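Side-chain contact in Lmo0135 protein (Listeria monocytogenes EGD-e, PDB 5ISU), which probably binds peptides outside the cell as the substrate-binding component of an ABC transporter: residues 398-403 and 410-415. Numbering follows the deposited sequence.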
loop_
_atom_site.group_PDB
_atom_site.type_symbol
_atom_site.label_atom_id
_atom_site.label_comp_id
_atom_site.label_asym_id
_atom_site.label_seq_id
_atom_site.Cartn_x
_atom_site.Cartn_y
_atom_site.Cartn_z
ATOM N N ASN A 398 -4.764 -13.568 -0.505
ATOM C CA ASN A 398 -3.957 -12.439 -0.928
ATOM C C ASN A 398 -4.260 -11.212 -0.082
ATOM O O ASN A 398 -5.074 -11.255 0.861
ATOM C CB ASN A 398 -4.254 -12.159 -2.404
ATOM C CG ASN A 398 -3.023 -11.735 -3.188
ATOM O OD1 ASN A 398 -2.050 -11.178 -2.648
ATOM N ND2 ASN A 398 -3.051 -12.025 -4.475
ATOM N N GLY A 399 -3.599 -10.118 -0.427
ATOM C CA GLY A 399 -3.812 -8.860 0.266
ATOM C C GLY A 399 -3.343 -7.695 -0.547
ATOM O O GLY A 399 -2.578 -7.869 -1.472
ATOM N N TYR A 400 -3.855 -6.511 -0.242
ATOM C CA TYR A 400 -3.410 -5.301 -0.913
ATOM C C TYR A 400 -3.573 -4.033 -0.104
ATOM O O TYR A 400 -4.411 -3.945 0.791
ATOM C CB TYR A 400 -4.074 -5.114 -2.283
ATOM C CG TYR A 400 -5.617 -5.162 -2.362
ATOM C CD1 TYR A 400 -6.439 -4.277 -1.650
ATOM C CD2 TYR A 400 -6.237 -6.031 -3.239
ATOM C CE1 TYR A 400 -7.833 -4.331 -1.764
ATOM C CE2 TYR A 400 -7.617 -6.078 -3.365
ATOM C CZ TYR A 400 -8.407 -5.226 -2.641
ATOM O OH TYR A 400 -9.765 -5.314 -2.822
ATOM N N ILE A 401 -2.745 -3.055 -0.453
ATOM C CA ILE A 401 -2.750 -1.713 0.109
ATOM C C ILE A 401 -2.838 -0.837 -1.150
ATOM O O ILE A 401 -1.819 -0.601 -1.816
ATOM C CB ILE A 401 -1.451 -1.448 0.883
ATOM C CG1 ILE A 401 -1.257 -2.503 1.991
ATOM C CG2 ILE A 401 -1.452 -0.039 1.456
ATOM C CD1 ILE A 401 0.123 -2.487 2.623
ATOM N N MET A 402 -4.035 -0.343 -1.479
ATOM C CA MET A 402 -4.233 0.363 -2.759
ATOM C C MET A 402 -4.279 1.882 -2.845
ATOM O O MET A 402 -4.296 2.417 -3.967
ATOM C CB MET A 402 -5.497 -0.168 -3.430
ATOM C CG MET A 402 -5.411 -1.606 -3.838
ATOM S SD MET A 402 -3.998 -1.967 -4.878
ATOM C CE MET A 402 -4.303 -0.980 -6.336
ATOM N N GLY A 403 -4.304 2.592 -1.731
ATOM C CA GLY A 403 -4.384 4.052 -1.837
ATOM C C GLY A 403 -5.781 4.615 -1.546
ATOM O O GLY A 403 -6.742 3.859 -1.290
ATOM N N LYS A 410 -9.022 -0.653 -10.091
ATOM C CA LYS A 410 -9.420 -1.217 -11.401
ATOM C C LYS A 410 -8.614 -2.420 -11.874
ATOM O O LYS A 410 -9.183 -3.361 -12.435
ATOM C CB LYS A 410 -9.283 -0.170 -12.508
ATOM C CG LYS A 410 -10.339 0.909 -12.517
ATOM C CD LYS A 410 -10.238 1.812 -13.747
ATOM C CE LYS A 410 -8.873 2.477 -13.872
ATOM N NZ LYS A 410 -8.950 3.640 -14.799
ATOM N N SER A 411 -7.291 -2.356 -11.678
ATOM C CA SER A 411 -6.349 -3.399 -12.119
ATOM C C SER A 411 -6.541 -4.758 -11.408
ATOM O O SER A 411 -5.911 -5.761 -11.768
ATOM C CB SER A 411 -4.906 -2.893 -11.952
ATOM O OG SER A 411 -4.628 -2.553 -10.590
ATOM N N LEU A 412 -7.411 -4.774 -10.399
ATOM C CA LEU A 412 -7.744 -5.993 -9.654
ATOM C C LEU A 412 -9.136 -6.510 -10.011
ATOM O O LEU A 412 -9.492 -7.622 -9.612
ATOM C CB LEU A 412 -7.720 -5.713 -8.147
ATOM C CG LEU A 412 -6.384 -5.343 -7.511
ATOM C CD1 LEU A 412 -6.589 -4.387 -6.347
ATOM C CD2 LEU A 412 -5.628 -6.587 -7.081
ATOM N N TYR A 413 -9.935 -5.710 -10.715
ATOM C CA TYR A 413 -11.329 -6.133 -11.037
ATOM C C TYR A 413 -11.823 -5.994 -12.489
ATOM O O TYR A 413 -12.914 -6.496 -12.806
ATOM C CB TYR A 413 -12.298 -5.442 -10.066
ATOM C CG TYR A 413 -11.972 -5.795 -8.647
ATOM C CD1 TYR A 413 -12.289 -7.049 -8.157
ATOM C CD2 TYR A 413 -11.292 -4.917 -7.817
ATOM C CE1 TYR A 413 -11.967 -7.427 -6.870
ATOM C CE2 TYR A 413 -10.958 -5.280 -6.510
ATOM C CZ TYR A 413 -11.308 -6.541 -6.045
ATOM O OH TYR A 413 -11.006 -6.965 -4.774
ATOM N N LEU A 414 -11.062 -5.320 -13.359
ATOM C CA LEU A 414 -11.464 -5.218 -14.789
ATOM C C LEU A 414 -11.265 -6.578 -15.456
ATOM O O LEU A 414 -10.368 -7.331 -15.073
ATOM C CB LEU A 414 -10.662 -4.145 -15.551
ATOM C CG LEU A 414 -10.898 -2.667 -15.201
ATOM C CD1 LEU A 414 -9.821 -1.784 -15.823
ATOM C CD2 LEU A 414 -12.283 -2.210 -15.641
ATOM N N SER A 415 -12.089 -6.887 -16.451
ATOM C CA SER A 415 -11.992 -8.176 -17.164
ATOM C C SER A 415 -10.589 -8.483 -17.670
ATOM O O SER A 415 -10.111 -9.605 -17.524
ATOM C CB SER A 415 -12.955 -8.219 -18.360
ATOM O OG SER A 415 -14.300 -8.119 -17.943
#
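L412 brings its CD1 methyl obliquely onto the Y400 ring, 3.5 Å from CD2 of the tyrosine and almost as near its CE2, while the leucine's other methyl, CD2, stands further back at 3.9 Å from that same Y400 CD2. The two side chains pass at a slant. M402 meets the same methyl tip to tip: its chain, bent at both chi2 and chi3 (-54° and -63°), brings SD to 3.8 Å from L412 CD1. The one methyl, L412 CD1, thus touches both the tyrosine ring and the methionine sulfur.

Beyond the leucine the contact turns polar. Y413 crosses Y400 at about a right angle, and its hydroxyl donates to that of Y400, OH to OH 2.8 Å. Each oxygen lies at the rim of the other's ring, close to its plane. Y400 OH accepts from Y413 and in turn hydrogen-bonds to the carbonyl oxygen of F305, so two bonds grip this buried hydroxyl. The F305 ring meets that of Y413 as well, their planes about 60° apart. On the Y413 side, K410 O accepts from the backbone N of both Y413 and L414, tying this local turn together.

Y400 lies on strand 395-400, whose backbone pairs with strand 248-263 at L258 and Y260; segment 410-415 lies in the loop before helix 427-438, where W433 packs against Y413 and L414. In this family 5 solute-binding protein, the contact therefore joins a strand of the mixed sheet, antiparallel to strand 248-263, to the loop packed on helix 427-438 through W433.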